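Local coordinates for protein naphthalene dioxygenase large subunit (Rhodococcus sp., PDB 2B1X) that is the large subunit of a Rieske-type non-haem iron oxygenase, pairing a [2Fe-2S] cluster domain with a catalytic domain that holds a mononuclear iron, at residues 53-56 with 61-64; 400-405 with 420-425. All blocks are in the same frame, centred on the assembly; numbering follows the deposited sequence.

Interaction 1 of 2, residues 53-56 with 61-64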
loop_
_atom_site.group_PDB
_atom_site.type_symbol
_atom_site.label_atom_id
_atom_site.label_comp_id
_atom_site.label_asym_id
_atom_site.label_seq_id
_atom_site.Cartn_x
_atom_site.Cartn_y
_atom_site.Cartn_z
ATOM N N SER A 53 30.838 7.081 18.079
ATOM C CA SER A 53 30.491 8.431 18.563
ATOM C C SER A 53 28.982 8.695 18.697
ATOM O O SER A 53 28.603 9.741 19.235
ATOM C CB SER A 53 31.117 9.531 17.690
ATOM O OG SER A 53 30.477 9.551 16.427
ATOM N N GLU A 54 28.144 7.783 18.191
ATOM C CA GLU A 54 26.681 7.846 18.393
ATOM C C GLU A 54 26.248 7.350 19.781
ATOM O O GLU A 54 25.169 7.696 20.284
ATOM C CB GLU A 54 25.940 7.024 17.329
ATOM C CG GLU A 54 26.200 7.387 15.860
ATOM C CD GLU A 54 25.244 6.649 14.946
ATOM O OE1 GLU A 54 24.090 7.121 14.789
ATOM O OE2 GLU A 54 25.632 5.584 14.387
ATOM N N ILE A 55 27.081 6.505 20.386
ATOM C CA ILE A 55 26.793 5.923 21.689
ATOM C C ILE A 55 27.980 6.160 22.622
ATOM O O ILE A 55 28.632 5.218 23.085
ATOM C CB ILE A 55 26.437 4.431 21.534
ATOM C CG1 ILE A 55 27.498 3.693 20.701
ATOM C CG2 ILE A 55 25.070 4.331 20.821
ATOM C CD1 ILE A 55 27.427 2.173 20.732
ATOM N N PRO A 56 28.285 7.425 22.884
ATOM C CA PRO A 56 29.516 7.770 23.619
ATOM C C PRO A 56 29.458 7.498 25.119
ATOM O O PRO A 56 30.507 7.243 25.705
ATOM C CB PRO A 56 29.683 9.274 23.364
ATOM C CG PRO A 56 28.320 9.795 23.093
ATOM C CD PRO A 56 27.504 8.621 22.496
ATOM N N TYR A 61 22.276 3.981 23.389
ATOM C CA TYR A 61 21.985 2.956 22.400
ATOM C C TYR A 61 21.337 3.546 21.160
ATOM O O TYR A 61 20.688 4.595 21.237
ATOM C CB TYR A 61 21.053 1.890 23.010
ATOM C CG TYR A 61 19.662 2.396 23.281
ATOM C CD1 TYR A 61 18.676 2.361 22.277
ATOM C CD2 TYR A 61 19.317 2.887 24.544
ATOM C CE1 TYR A 61 17.379 2.838 22.522
ATOM C CE2 TYR A 61 18.031 3.329 24.824
ATOM C CZ TYR A 61 17.064 3.315 23.806
ATOM O OH TYR A 61 15.782 3.751 24.057
ATOM N N VAL A 62 21.478 2.833 20.037
ATOM C CA VAL A 62 20.735 3.113 18.816
ATOM C C VAL A 62 20.188 1.750 18.360
ATOM O O VAL A 62 20.746 0.716 18.717
ATOM C CB VAL A 62 21.605 3.764 17.697
ATOM C CG1 VAL A 62 22.048 5.196 18.086
ATOM C CG2 VAL A 62 22.847 2.920 17.345
ATOM N N VAL A 63 19.085 1.764 17.634
ATOM C CA VAL A 63 18.523 0.544 17.053
ATOM C C VAL A 63 18.824 0.470 15.540
ATOM O O VAL A 63 18.397 1.325 14.772
ATOM C CB VAL A 63 17.031 0.431 17.333
ATOM C CG1 VAL A 63 16.467 -0.855 16.679
ATOM C CG2 VAL A 63 16.754 0.413 18.880
ATOM N N ARG A 64 19.514 -0.584 15.122
ATOM C CA ARG A 64 20.025 -0.712 13.760
ATOM C C ARG A 64 19.760 -2.098 13.197
ATOM O O ARG A 64 19.218 -2.952 13.924
ATOM C CB ARG A 64 21.500 -0.308 13.714
ATOM C CG ARG A 64 21.713 1.127 14.176
ATOM C CD ARG A 64 21.258 2.194 13.133
ATOM N NE ARG A 64 21.159 3.531 13.701
ATOM C CZ ARG A 64 22.193 4.357 13.912
ATOM N NH1 ARG A 64 23.449 4.000 13.603
ATOM N NH2 ARG A 64 21.977 5.549 14.441
#

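Interaction 2 of 2, residues 400-405 with 420-425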
loop_
_atom_site.group_PDB
_atom_site.type_symbol
_atom_site.label_atom_id
_atom_site.label_comp_id
_atom_site.label_asym_id
_atom_site.label_seq_id
_atom_site.Cartn_x
_atom_site.Cartn_y
_atom_site.Cartn_z
ATOM N N GLY A 400 40.176 -3.937 -22.978
ATOM C CA GLY A 400 41.191 -3.883 -24.011
ATOM C C GLY A 400 42.138 -2.725 -23.848
ATOM O O GLY A 400 43.011 -2.547 -24.690
ATOM N N VAL A 401 41.986 -1.955 -22.769
ATOM C CA VAL A 401 42.798 -0.760 -22.534
ATOM C C VAL A 401 43.437 -0.702 -21.134
ATOM O O VAL A 401 44.586 -0.299 -21.027
ATOM C CB VAL A 401 41.976 0.553 -22.769
ATOM C CG1 VAL A 401 42.865 1.777 -22.789
ATOM C CG2 VAL A 401 41.167 0.479 -24.049
ATOM N N LEU A 402 42.704 -1.074 -20.079
ATOM C CA LEU A 402 43.181 -0.940 -18.685
ATOM C C LEU A 402 44.453 -1.731 -18.414
ATOM O O LEU A 402 44.519 -2.946 -18.705
ATOM C CB LEU A 402 42.115 -1.411 -17.681
ATOM C CG LEU A 402 40.878 -0.564 -17.340
ATOM C CD1 LEU A 402 40.058 -1.295 -16.275
ATOM C CD2 LEU A 402 41.262 0.825 -16.863
ATOM N N GLU A 403 45.454 -1.047 -17.863
ATOM C CA GLU A 403 46.652 -1.709 -17.319
ATOM C C GLU A 403 46.862 -1.225 -15.889
ATOM O O GLU A 403 46.769 -0.028 -15.648
ATOM C CB GLU A 403 47.890 -1.365 -18.150
ATOM C CG GLU A 403 47.791 -1.685 -19.625
ATOM C CD GLU A 403 49.147 -1.795 -20.271
ATOM O OE1 GLU A 403 49.734 -0.740 -20.619
ATOM O OE2 GLU A 403 49.638 -2.939 -20.410
ATOM N N PRO A 404 47.139 -2.130 -14.949
ATOM C CA PRO A 404 47.434 -1.734 -13.568
ATOM C C PRO A 404 48.538 -0.690 -13.517
ATOM O O PRO A 404 49.460 -0.706 -14.345
ATOM C CB PRO A 404 47.905 -3.038 -12.928
ATOM C CG PRO A 404 47.186 -4.103 -13.696
ATOM C CD PRO A 404 47.213 -3.593 -15.124
ATOM N N ASP A 405 48.414 0.229 -12.574
ATOM C CA ASP A 405 49.400 1.275 -12.366
ATOM C C ASP A 405 50.594 0.670 -11.615
ATOM O O ASP A 405 50.439 0.221 -10.469
ATOM C CB ASP A 405 48.736 2.389 -11.553
ATOM C CG ASP A 405 49.600 3.614 -11.383
ATOM O OD1 ASP A 405 50.783 3.645 -11.833
ATOM O OD2 ASP A 405 49.155 4.615 -10.794
ATOM N N ALA A 420 36.659 4.057 -14.990
ATOM C CA ALA A 420 36.801 2.620 -15.197
ATOM C C ALA A 420 35.614 1.959 -14.526
ATOM O O ALA A 420 34.880 2.620 -13.788
ATOM C CB ALA A 420 38.112 2.095 -14.625
ATOM N N GLU A 421 35.409 0.677 -14.819
ATOM C CA GLU A 421 34.338 -0.102 -14.202
ATOM C C GLU A 421 34.883 -1.389 -13.577
ATOM O O GLU A 421 34.120 -2.355 -13.294
ATOM C CB GLU A 421 33.190 -0.358 -15.193
ATOM C CG GLU A 421 32.348 0.891 -15.439
ATOM C CD GLU A 421 31.424 0.828 -16.651
ATOM O OE1 GLU A 421 31.749 0.116 -17.628
ATOM O OE2 GLU A 421 30.370 1.528 -16.625
ATOM N N ALA A 422 36.195 -1.401 -13.332
ATOM C CA ALA A 422 36.856 -2.527 -12.650
ATOM C C ALA A 422 36.349 -2.724 -11.208
ATOM O O ALA A 422 36.130 -3.871 -10.755
ATOM C CB ALA A 422 38.384 -2.378 -12.680
ATOM N N ASN A 423 36.130 -1.623 -10.497
ATOM C CA ASN A 423 35.557 -1.693 -9.143
ATOM C C ASN A 423 34.155 -2.288 -9.095
ATOM O O ASN A 423 33.892 -3.164 -8.259
ATOM C CB ASN A 423 35.572 -0.334 -8.457
ATOM C CG ASN A 423 36.963 0.133 -8.151
ATOM O OD1 ASN A 423 37.962 -0.588 -8.430
ATOM N ND2 ASN A 423 37.072 1.359 -7.561
ATOM N N GLN A 424 33.271 -1.838 -9.979
ATOM C CA GLN A 424 31.900 -2.395 -10.051
ATOM C C GLN A 424 31.917 -3.895 -10.387
ATOM O O GLN A 424 31.130 -4.676 -9.846
ATOM C CB GLN A 424 31.044 -1.643 -11.080
ATOM C CG GLN A 424 30.832 -0.126 -10.794
ATOM C CD GLN A 424 31.916 0.821 -11.357
ATOM O OE1 GLN A 424 33.111 0.543 -11.271
ATOM N NE2 GLN A 424 31.480 1.951 -11.911
ATOM N N ARG A 425 32.856 -4.286 -11.259
ATOM C CA ARG A 425 32.995 -5.680 -11.657
ATOM C C ARG A 425 33.444 -6.572 -10.504
ATOM O O ARG A 425 32.949 -7.682 -10.355
ATOM C CB ARG A 425 34.008 -5.788 -12.797
ATOM C CG ARG A 425 33.379 -5.437 -14.186
ATOM C CD ARG A 425 34.140 -6.083 -15.333
ATOM N NE ARG A 425 35.339 -5.342 -15.432
ATOM C CZ ARG A 425 36.577 -5.792 -15.380
ATOM N NH1 ARG A 425 36.897 -7.085 -15.292
ATOM N NH2 ARG A 425 37.521 -4.885 -15.452
#

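Interaction 1 of 2, residues 53-56 with 61-64
Glu54 and Arg64 meet head-on in a bidentate salt bridge that closes the short loop between them. Arg64 NH2 donates to Glu54 OE1 at 2.7 Å, and the second bond runs from Arg64 NH1 to Glu54 OE2 at 2.8 Å; both are close to straight. Each oxygen is approached on its syn side. Both carboxylate oxygens lie close to the guanidinium plane, although the two groups are turned 28° against each other, and the arginine therefore reaches the oxygens from somewhat outside the carboxylate plane. Glu54 delivers its carboxylate on an extended chain (chi2 -171°), whereas Arg64 folds back at chi2 (-74°) to come in from the opposite direction. Val62 CG2 lies 3.8 Å above the guanidinium plane of Arg64, over its centre, and walls off one face of the cation. Both groups have further partners: Glu54 OE2 also accepts from the backbone N of His51, and Arg64 NH1 also donates to Leu49 O, which ties the bridge to strand 47-51 and should limit rotation of either group.

The contact belongs to the Rieske domain, where residues 53-56 lead from strand 47-51 through a 3-10 turn towards strand 60-66 of an antiparallel sheet. Pro194 and Phe339, from strands 188-199 and 333-343 of the large eight-stranded sheet, pack against both charged side chains, so the ion pair lies where the two sheets approach each other.

Beside the salt bridge, Ile55 supplies the apolar half. Its CG2 rests on the strand backbone, 3.7 Å from Tyr61 CA, and touches Val62 CG1 at 4.2 Å, while the side chain of Tyr61 leaves on the far side of the strand from Ile55, its ring meeting Phe106 edge-to-face.

Interaction 2 of 2, residues 400-405 with 420-425
Leu402 spreads its two methyl groups over Ala420 and Ala422, and this small apolar cluster makes up nearly all of the contact. One branch serves each partner: CD2 of Leu402 lies 4.1 Å from Ala420 CB, and CD1 of Leu402 lies at the same 4.1 Å from Ala422 CB. CG stands anti to the carbonyl carbon (chi1 -76°), which sends the branch point towards the helix start, and chi2 (-178°) then splits the methyls between the two alanines. Between the two alanines sits Glu421, the N-cap residue, whose carbonyl O receives the first-turn bond from Arg425 N at 3.1 Å. Its side chain takes a different course, and its carboxylate binds Arg91 and His90 of a second copy of this subunit; the equivalent residues of this chain line the [2Fe-2S] cluster pocket.

Contact is sparser towards Arg425. Leu402 CD1 approaches NH2 of Arg425 at the edge of the guanidinium, near its plane, but only at 4.5 Å. The guanidinium makes a cation-pi interaction with Trp21. Behind the alanines the packing is dense: His242 of strand 240-244 touches both of them, and Tyr415 of strand 413-415 touches Leu402 and Ala422. On the solvent side Val401, Glu403 and Pro404 are exposed and add nothing to this contact, although Val401 packs on Gln134 of the second subunit and Pro404 on Tyr415. The arrangement thus lays a loop of the catalytic domain, by a single leucine, against the N-terminal turn of helix 422-436, next to the edge of the large antiparallel sheet.

With methyl groups meeting at van der Waals distance and no polar bond joining the two segments, the contact depends on shape and burial, and it probably places little directional constraint on the loop by itself.

How the interactions relate
Interactions 1 and 2 are both mainly buried, but they belong to different domains, with centres 38 Å apart on opposite sides of the chain's centre. Interaction 1 ties a tight connection to its own following strand in the Rieske domain, and its directional ion pair faces the large sheet of the catalytic domain. Interaction 2, within the catalytic domain, sets a loop with several exposed residues against a helix start and relies almost wholly on methyl packing, burying about half as much surface. Each has an arginine, used differently: squarely paired with a carboxylate in 53-56 with 61-64, marginal in 400-405 with 420-425. Both lie beside another chain, the small subunit and a second large subunit respectively.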